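Local coordinates for peptide ABC transporter, peptide-binding protein (Thermus thermophilus, PDB 2D5W), which binds oligopeptides, here a pentapeptide, and probably delivers them to an ABC transporter for uptake across the membrane, at residues I302-D307 / P546-A551; H333-E338 / E427-I432; V403-E408 / I432-K437. All blocks are in the same frame, centred on the assembly; numbering follows the deposited sequence.

Contact 1 of 3, residues I302-D307 / P546-A551; sequences IWEHID and PLYFRA
A classic beta bulge interrupts the antiparallel pairing of Ile302-Asp307 with Pro546-Ala551, where Leu547 and Tyr548 both face Glu304. The evidence is the forked acceptor Glu304 O, which takes Leu547 N at 2.9 Å and Tyr548 N at a longer 3.3 Å, while Glu304 N returns a bond to Tyr548 O. Beyond the bulge the register is regular, with Arg550 N bonded to Ile302 O at an N-H...O angle of 170°. On one face of the sheet Glu304 CB lies over the centre of the Tyr548 ring, 3.8 Å from its centroid. The bend at chi2 (74°) then carries the Glu304 carboxylate toward Arg550, whose NH2 meets Glu304 OE2 at 3.0 Å in a salt bridge, while Glu304 OE1 pairs with Arg418. On the other face Pro546 CB sits at the edge of the Trp303 indole, 3.5 Å from NE1, and Trp303 CD1 touches Phe549 CE1 at 3.6 Å, the two ring planes being inclined at 39°. Ile302 also packs on a basic side chain of the bound peptide. Strand 463-469 flanks 302-307 on its other edge through backbone bonds such as Trp303 with Trp468, and helix 337-345 packs against Leu547 and Tyr548.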
# COMPACT_ATOMS: atom_id res chain seq x y z
N ILE A 302 -8.86 0.42 4.00
CA ILE A 302 -8.32 -0.91 3.76
C ILE A 302 -9.40 -1.68 3.01
O ILE A 302 -10.41 -2.07 3.59
CB ILE A 302 -7.98 -1.59 5.09
CG1 ILE A 302 -7.13 -0.65 5.95
CG2 ILE A 302 -7.24 -2.90 4.83
CD1 ILE A 302 -7.11 -1.01 7.42
N TRP A 303 -9.15 -1.92 1.73
CA TRP A 303 -10.13 -2.55 0.87
C TRP A 303 -9.79 -3.97 0.43
O TRP A 303 -8.95 -4.16 -0.46
CB TRP A 303 -10.36 -1.64 -0.34
CG TRP A 303 -11.32 -2.14 -1.36
CD1 TRP A 303 -12.63 -2.46 -1.18
CD2 TRP A 303 -11.05 -2.33 -2.75
NE1 TRP A 303 -13.20 -2.85 -2.37
CE2 TRP A 303 -12.25 -2.78 -3.35
CE3 TRP A 303 -9.91 -2.18 -3.55
CZ2 TRP A 303 -12.34 -3.07 -4.72
CZ3 TRP A 303 -10.00 -2.46 -4.90
CH2 TRP A 303 -11.20 -2.91 -5.47
N GLU A 304 -10.43 -4.95 1.06
CA GLU A 304 -10.23 -6.35 0.71
C GLU A 304 -11.00 -6.56 -0.60
O GLU A 304 -12.18 -6.22 -0.70
CB GLU A 304 -10.77 -7.27 1.80
CG GLU A 304 -10.43 -8.75 1.60
CD GLU A 304 -8.97 -9.09 1.89
OE1 GLU A 304 -8.57 -10.24 1.57
OE2 GLU A 304 -8.23 -8.25 2.44
N HIS A 305 -10.33 -7.12 -1.59
CA HIS A 305 -10.94 -7.28 -2.90
C HIS A 305 -10.27 -8.42 -3.67
O HIS A 305 -9.28 -9.00 -3.21
CB HIS A 305 -10.73 -6.00 -3.70
CG HIS A 305 -9.29 -5.75 -4.02
ND1 HIS A 305 -8.37 -5.36 -3.08
CD2 HIS A 305 -8.59 -5.96 -5.17
CE1 HIS A 305 -7.16 -5.35 -3.62
NE2 HIS A 305 -7.27 -5.71 -4.88
N ILE A 306 -10.81 -8.71 -4.85
CA ILE A 306 -10.24 -9.73 -5.71
C ILE A 306 -9.97 -9.12 -7.07
O ILE A 306 -10.90 -8.74 -7.79
CB ILE A 306 -11.19 -10.94 -5.88
CG1 ILE A 306 -11.57 -11.50 -4.51
CG2 ILE A 306 -10.49 -12.03 -6.71
CD1 ILE A 306 -12.46 -12.74 -4.57
N ASP A 307 -8.69 -9.00 -7.43
CA ASP A 307 -8.35 -8.48 -8.74
C ASP A 307 -8.56 -9.59 -9.75
O ASP A 307 -8.50 -10.78 -9.41
CB ASP A 307 -6.91 -7.97 -8.76
CG ASP A 307 -6.81 -6.55 -8.25
OD1 ASP A 307 -6.12 -6.31 -7.24
OD2 ASP A 307 -7.45 -5.66 -8.87
N PRO A 546 -15.14 -6.21 -5.28
CA PRO A 546 -15.01 -5.68 -3.93
C PRO A 546 -15.52 -6.69 -2.91
O PRO A 546 -16.56 -7.32 -3.14
CB PRO A 546 -15.86 -4.42 -3.98
CG PRO A 546 -16.99 -4.83 -4.90
CD PRO A 546 -16.29 -5.61 -5.99
N LEU A 547 -14.80 -6.87 -1.81
CA LEU A 547 -15.24 -7.82 -0.79
C LEU A 547 -15.73 -7.10 0.47
O LEU A 547 -16.93 -7.09 0.74
CB LEU A 547 -14.13 -8.82 -0.45
CG LEU A 547 -13.72 -9.77 -1.60
CD1 LEU A 547 -12.71 -10.78 -1.08
CD2 LEU A 547 -14.95 -10.49 -2.15
N TYR A 548 -14.83 -6.49 1.23
CA TYR A 548 -15.23 -5.78 2.43
C TYR A 548 -14.19 -4.74 2.87
O TYR A 548 -13.03 -4.80 2.46
CB TYR A 548 -15.51 -6.75 3.59
CG TYR A 548 -14.41 -7.76 3.89
CD1 TYR A 548 -14.39 -9.01 3.28
CD2 TYR A 548 -13.40 -7.46 4.81
CE1 TYR A 548 -13.38 -9.94 3.59
CE2 TYR A 548 -12.40 -8.38 5.12
CZ TYR A 548 -12.40 -9.61 4.51
OH TYR A 548 -11.40 -10.51 4.83
N PHE A 549 -14.63 -3.79 3.68
CA PHE A 549 -13.75 -2.74 4.20
C PHE A 549 -13.28 -3.20 5.58
O PHE A 549 -14.08 -3.63 6.41
CB PHE A 549 -14.48 -1.41 4.30
CG PHE A 549 -14.91 -0.84 2.97
CD1 PHE A 549 -13.96 -0.53 2.00
CD2 PHE A 549 -16.25 -0.61 2.70
CE1 PHE A 549 -14.36 0.01 0.78
CE2 PHE A 549 -16.65 -0.07 1.48
CZ PHE A 549 -15.70 0.24 0.52
N ARG A 550 -11.98 -3.07 5.82
CA ARG A 550 -11.38 -3.53 7.07
C ARG A 550 -11.00 -2.48 8.09
O ARG A 550 -10.85 -1.30 7.78
CB ARG A 550 -10.13 -4.35 6.75
CG ARG A 550 -10.43 -5.63 6.00
CD ARG A 550 -9.18 -6.27 5.43
NE ARG A 550 -8.15 -6.52 6.44
CZ ARG A 550 -7.01 -7.16 6.18
NH1 ARG A 550 -6.13 -7.35 7.15
NH2 ARG A 550 -6.77 -7.61 4.96
N ALA A 551 -10.86 -2.95 9.33
CA ALA A 551 -10.41 -2.14 10.45
C ALA A 551 -9.25 -2.97 11.01
O ALA A 551 -9.37 -4.20 11.12
CB ALA A 551 -11.50 -1.99 11.50

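Contact 2 of 3, residues H333-E338 / E427-I432; sequences HALNRE and EDLKKI
The turn that leads into helix 337-345 packs against the C-terminal end of helix 416-431, and the contact combines a small apolar patch with a water-bridged polar side. Ala334 is central to the patch: its CB approaches Ile432 CD1 at 3.5 Å and Leu429 CD2 at 3.8 Å, so one methyl group meets branches from two residues of the other segment. With CG1 set between its backbone N and carbonyl carbon (chi1 59°), Ile432 extends CD1 to this methyl. Leu335 adds a looser touch, its CD2 lying 4.2 Å from Leu429 CD1 as the two side chains run obliquely past each other. Leu374 of helix 374-383 also touches both Ala334 and Ile432.

The polar side is joined through two ordered waters, since direct hydrogen bonds between the segments are lacking. One water donates to Asp428 OD1 at 2.7 Å and to Ala334 O at 2.9 Å while accepting from Asn336 N, thereby tying the carbonyl of Ala334 and the amide of Asn336, two residues on, to one carboxylate oxygen. The second donates to the same OD1 and accepts from Asn336 ND2 at 2.9 Å. Two waters thus grip OD1, which would be expected to favour a charged carboxylate. The other end of the Asn336 amide, OD1, is taken by Gly339 N.

Asn336 therefore acts twice, as a water-mediated partner of Asp428 and as a residue capping the first turn of its own helix. An inverse gamma turn centred on Asn336 runs into the first residue of helix 337-345, with Asn336 as its side-chain N-cap.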
# COMPACT_ATOMS: atom_id res chain seq x y z
N HIS A 333 -21.91 -12.47 -8.04
CA HIS A 333 -23.22 -12.96 -7.59
C HIS A 333 -23.08 -14.32 -6.90
O HIS A 333 -23.96 -14.73 -6.14
CB HIS A 333 -24.19 -13.11 -8.77
CG HIS A 333 -24.90 -11.85 -9.16
ND1 HIS A 333 -25.63 -11.10 -8.27
CD2 HIS A 333 -25.02 -11.24 -10.37
CE1 HIS A 333 -26.19 -10.08 -8.91
NE2 HIS A 333 -25.83 -10.14 -10.18
N ALA A 334 -21.98 -15.02 -7.19
CA ALA A 334 -21.74 -16.33 -6.59
C ALA A 334 -20.92 -16.25 -5.30
O ALA A 334 -20.68 -17.27 -4.66
CB ALA A 334 -21.04 -17.23 -7.60
N LEU A 335 -20.47 -15.05 -4.93
CA LEU A 335 -19.70 -14.87 -3.71
C LEU A 335 -20.66 -14.39 -2.62
O LEU A 335 -21.21 -13.29 -2.70
CB LEU A 335 -18.59 -13.83 -3.91
CG LEU A 335 -17.60 -14.10 -5.05
CD1 LEU A 335 -16.46 -13.10 -4.97
CD2 LEU A 335 -17.06 -15.52 -4.96
N ASN A 336 -20.89 -15.23 -1.61
CA ASN A 336 -21.80 -14.85 -0.54
C ASN A 336 -21.07 -13.96 0.45
O ASN A 336 -20.76 -14.36 1.57
CB ASN A 336 -22.34 -16.10 0.16
CG ASN A 336 -23.45 -15.77 1.13
OD1 ASN A 336 -23.84 -14.61 1.28
ND2 ASN A 336 -23.97 -16.80 1.79
N ARG A 337 -20.82 -12.73 0.02
CA ARG A 337 -20.11 -11.76 0.84
C ARG A 337 -20.83 -11.38 2.12
O ARG A 337 -20.22 -11.29 3.18
CB ARG A 337 -19.81 -10.51 0.00
CG ARG A 337 -18.92 -10.79 -1.21
CD ARG A 337 -18.75 -9.55 -2.06
NE ARG A 337 -20.01 -9.13 -2.65
CZ ARG A 337 -20.27 -7.90 -3.08
NH1 ARG A 337 -21.45 -7.62 -3.60
NH2 ARG A 337 -19.35 -6.95 -2.98
N GLU A 338 -22.14 -11.16 2.04
CA GLU A 338 -22.88 -10.80 3.24
C GLU A 338 -22.85 -11.97 4.23
O GLU A 338 -22.71 -11.76 5.43
CB GLU A 338 -24.32 -10.43 2.90
CG GLU A 338 -25.13 -10.01 4.12
CD GLU A 338 -24.58 -8.77 4.81
OE1 GLU A 338 -24.90 -8.57 6.00
OE2 GLU A 338 -23.83 -8.00 4.18
N GLU A 427 -16.94 -23.34 -2.30
CA GLU A 427 -18.08 -24.24 -2.13
C GLU A 427 -19.27 -23.78 -2.96
O GLU A 427 -19.96 -24.59 -3.58
CB GLU A 427 -18.46 -24.34 -0.65
CG GLU A 427 -19.45 -25.44 -0.35
CD GLU A 427 -19.59 -25.70 1.14
OE1 GLU A 427 -18.57 -26.00 1.79
OE2 GLU A 427 -20.72 -25.60 1.66
N ASP A 428 -19.52 -22.47 -2.98
CA ASP A 428 -20.64 -21.93 -3.75
C ASP A 428 -20.32 -21.87 -5.24
O ASP A 428 -21.17 -22.15 -6.08
CB ASP A 428 -21.02 -20.54 -3.23
CG ASP A 428 -21.81 -20.61 -1.94
OD1 ASP A 428 -21.62 -19.73 -1.08
OD2 ASP A 428 -22.65 -21.53 -1.80
N LEU A 429 -19.09 -21.49 -5.57
CA LEU A 429 -18.68 -21.41 -6.97
C LEU A 429 -18.83 -22.78 -7.63
O LEU A 429 -19.25 -22.88 -8.79
CB LEU A 429 -17.24 -20.91 -7.07
CG LEU A 429 -17.05 -19.42 -6.78
CD1 LEU A 429 -15.58 -19.12 -6.52
CD2 LEU A 429 -17.56 -18.60 -7.95
N LYS A 430 -18.50 -23.84 -6.89
CA LYS A 430 -18.60 -25.18 -7.43
C LYS A 430 -20.05 -25.54 -7.79
O LYS A 430 -20.29 -26.24 -8.77
CB LYS A 430 -18.05 -26.20 -6.43
CG LYS A 430 -18.08 -27.64 -6.93
CD LYS A 430 -17.48 -28.61 -5.92
CE LYS A 430 -16.00 -28.35 -5.71
NZ LYS A 430 -15.41 -29.34 -4.76
N LYS A 431 -21.00 -25.04 -7.01
CA LYS A 431 -22.41 -25.32 -7.27
C LYS A 431 -22.85 -24.86 -8.66
O LYS A 431 -23.73 -25.47 -9.27
CB LYS A 431 -23.30 -24.67 -6.21
CG LYS A 431 -23.09 -25.22 -4.81
CD LYS A 431 -24.04 -24.60 -3.81
CE LYS A 431 -23.80 -25.14 -2.41
NZ LYS A 431 -24.76 -24.57 -1.42
N ILE A 432 -22.25 -23.78 -9.16
CA ILE A 432 -22.60 -23.28 -10.48
C ILE A 432 -21.59 -23.69 -11.56
O ILE A 432 -21.65 -23.20 -12.69
CB ILE A 432 -22.78 -21.75 -10.50
CG1 ILE A 432 -21.49 -21.06 -10.04
CG2 ILE A 432 -23.96 -21.36 -9.62
CD1 ILE A 432 -21.52 -19.55 -10.19
O HOH W 1 -19.90 -17.78 -1.95
O HOH W 2 -23.16 -19.47 1.13

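Contact 3 of 3, residues V403-E408 / I432-K437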
# COMPACT_ATOMS: atom_id res chain seq x y z
N VAL A 403 -12.47 -25.48 -23.39
CA VAL A 403 -11.98 -24.86 -22.17
C VAL A 403 -12.91 -25.15 -21.00
O VAL A 403 -14.13 -25.23 -21.15
CB VAL A 403 -11.84 -23.33 -22.34
CG1 VAL A 403 -10.89 -23.03 -23.50
CG2 VAL A 403 -13.19 -22.70 -22.59
N ARG A 404 -12.30 -25.31 -19.82
CA ARG A 404 -13.04 -25.58 -18.59
C ARG A 404 -12.93 -24.38 -17.67
O ARG A 404 -11.88 -23.72 -17.62
CB ARG A 404 -12.46 -26.80 -17.89
CG ARG A 404 -12.61 -28.09 -18.66
CD ARG A 404 -11.97 -29.26 -17.92
NE ARG A 404 -12.51 -29.45 -16.58
CZ ARG A 404 -11.94 -28.98 -15.47
NH1 ARG A 404 -12.51 -29.21 -14.29
NH2 ARG A 404 -10.81 -28.30 -15.53
N PHE A 405 -13.99 -24.10 -16.93
CA PHE A 405 -13.96 -22.96 -16.02
C PHE A 405 -13.30 -23.30 -14.69
O PHE A 405 -13.97 -23.45 -13.66
CB PHE A 405 -15.37 -22.40 -15.81
CG PHE A 405 -15.39 -20.92 -15.51
CD1 PHE A 405 -16.24 -20.07 -16.21
CD2 PHE A 405 -14.55 -20.37 -14.54
CE1 PHE A 405 -16.25 -18.70 -15.95
CE2 PHE A 405 -14.55 -19.00 -14.28
CZ PHE A 405 -15.41 -18.16 -14.98
N GLU A 406 -11.99 -23.44 -14.74
CA GLU A 406 -11.17 -23.68 -13.55
C GLU A 406 -10.35 -22.40 -13.52
O GLU A 406 -9.57 -22.13 -14.43
CB GLU A 406 -10.25 -24.88 -13.72
CG GLU A 406 -9.34 -25.11 -12.53
CD GLU A 406 -8.38 -26.26 -12.73
OE1 GLU A 406 -8.85 -27.40 -12.92
OE2 GLU A 406 -7.15 -26.02 -12.71
N ILE A 407 -10.54 -21.61 -12.47
CA ILE A 407 -9.86 -20.33 -12.36
C ILE A 407 -8.85 -20.30 -11.22
O ILE A 407 -9.11 -20.82 -10.13
CB ILE A 407 -10.92 -19.21 -12.18
CG1 ILE A 407 -10.26 -17.83 -12.26
CG2 ILE A 407 -11.67 -19.39 -10.87
CD1 ILE A 407 -11.26 -16.69 -12.34
N GLU A 408 -7.69 -19.71 -11.48
CA GLU A 408 -6.65 -19.60 -10.46
C GLU A 408 -7.12 -18.62 -9.40
O GLU A 408 -7.75 -17.61 -9.71
CB GLU A 408 -5.34 -19.10 -11.09
CG GLU A 408 -4.18 -19.05 -10.10
CD GLU A 408 -2.91 -18.47 -10.70
OE1 GLU A 408 -1.89 -19.18 -10.72
OE2 GLU A 408 -2.93 -17.30 -11.14
N ILE A 432 -22.25 -23.78 -9.16
CA ILE A 432 -22.60 -23.28 -10.48
C ILE A 432 -21.59 -23.69 -11.56
O ILE A 432 -21.65 -23.20 -12.69
CB ILE A 432 -22.78 -21.75 -10.50
CG1 ILE A 432 -21.49 -21.06 -10.04
CG2 ILE A 432 -23.96 -21.36 -9.62
CD1 ILE A 432 -21.52 -19.55 -10.19
N GLY A 433 -20.65 -24.56 -11.20
CA GLY A 433 -19.70 -25.03 -12.18
C GLY A 433 -18.37 -24.32 -12.33
O GLY A 433 -17.69 -24.50 -13.33
N ILE A 434 -18.00 -23.50 -11.35
CA ILE A 434 -16.71 -22.83 -11.41
C ILE A 434 -15.79 -23.51 -10.41
O ILE A 434 -16.09 -23.57 -9.21
CB ILE A 434 -16.82 -21.32 -11.09
CG1 ILE A 434 -17.55 -20.60 -12.23
CG2 ILE A 434 -15.42 -20.73 -10.89
CD1 ILE A 434 -17.73 -19.11 -12.02
N ALA A 435 -14.69 -24.06 -10.91
CA ALA A 435 -13.71 -24.73 -10.07
C ALA A 435 -12.62 -23.72 -9.74
O ALA A 435 -12.28 -22.87 -10.56
CB ALA A 435 -13.11 -25.93 -10.79
N VAL A 436 -12.08 -23.82 -8.53
CA VAL A 436 -11.04 -22.91 -8.08
C VAL A 436 -9.73 -23.65 -7.85
O VAL A 436 -9.69 -24.67 -7.16
CB VAL A 436 -11.46 -22.22 -6.76
CG1 VAL A 436 -10.29 -21.44 -6.18
CG2 VAL A 436 -12.63 -21.29 -7.01
N LYS A 437 -8.66 -23.14 -8.45
CA LYS A 437 -7.35 -23.73 -8.26
C LYS A 437 -6.58 -22.79 -7.35
O LYS A 437 -6.17 -21.71 -7.76
CB LYS A 437 -6.61 -23.89 -9.59
CG LYS A 437 -5.24 -24.54 -9.44
CD LYS A 437 -4.55 -24.72 -10.78
CE LYS A 437 -3.21 -25.41 -10.62
NZ LYS A 437 -2.28 -24.63 -9.75
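Phe405 and Ile434 lie side by side and point the same way at the start of a parallel strand pair, the two strands of the beta-alpha-beta unit formed by strand 401-410, helix 416-431 and strand 435-438. Ile434 CG1 sits over the centre of the Phe405 ring, 3.9 Å from the centroid and 13° off the normal, which defines a CH-pi contact with the face. Its CG2 branch reaches Phe405 CD2 at 3.8 Å. Placing CG anti to the backbone N (chi1 -151°) lets the phenyl group present that face to the isoleucine. Ile407 aligns with Ile434 in the same direction, their CG2 methyls 4.0 Å apart, and helix 315-320 supplies Leu320 against both Phe405 and Ile407.

On the opposite face, Glu406 and Lys437 pass at a slant: Glu406 OE2 meets the aliphatic CD of Lys437 at 3.5 Å, whereas the ammonium NZ is 5.9 Å from that oxygen, too far for a salt bridge. Glu408, from the same face, bonds through OE1 to Asn439.

Backbone bonds fix this register. Ala435 N donates to Phe405 O and Ile407 N to Ala435 O. Gly433, with positive phi, is the C-prime residue of the Schellman motif that ends helix 416-431. The ladder continues with Lys437 N donating to Ile407 O at 2.9 Å, the N-H pointing almost straight at its acceptor at 175°.

How the contacts relate
Contact 1 is buried and lies nearest the chain's centre, whereas contact 3 is partly buried and charged residues border one face of its strands. Contacts 1 and 3 belong to the same mixed sheet but pair its strands differently, antiparallel with a bulge in the first and parallel in the other. Contact 2 is also buried, yet it joins a turn to a helix end by methyl packing and water, without a backbone ladder. It touches both others: Arg337 NH2 lies 2.8 Å from Pro546 O, a probable hydrogen bond, and Leu429 packs on Val436. Contacts 2 and 3 share Ile432, in the short turn between helix 416-431 and strand 435-438.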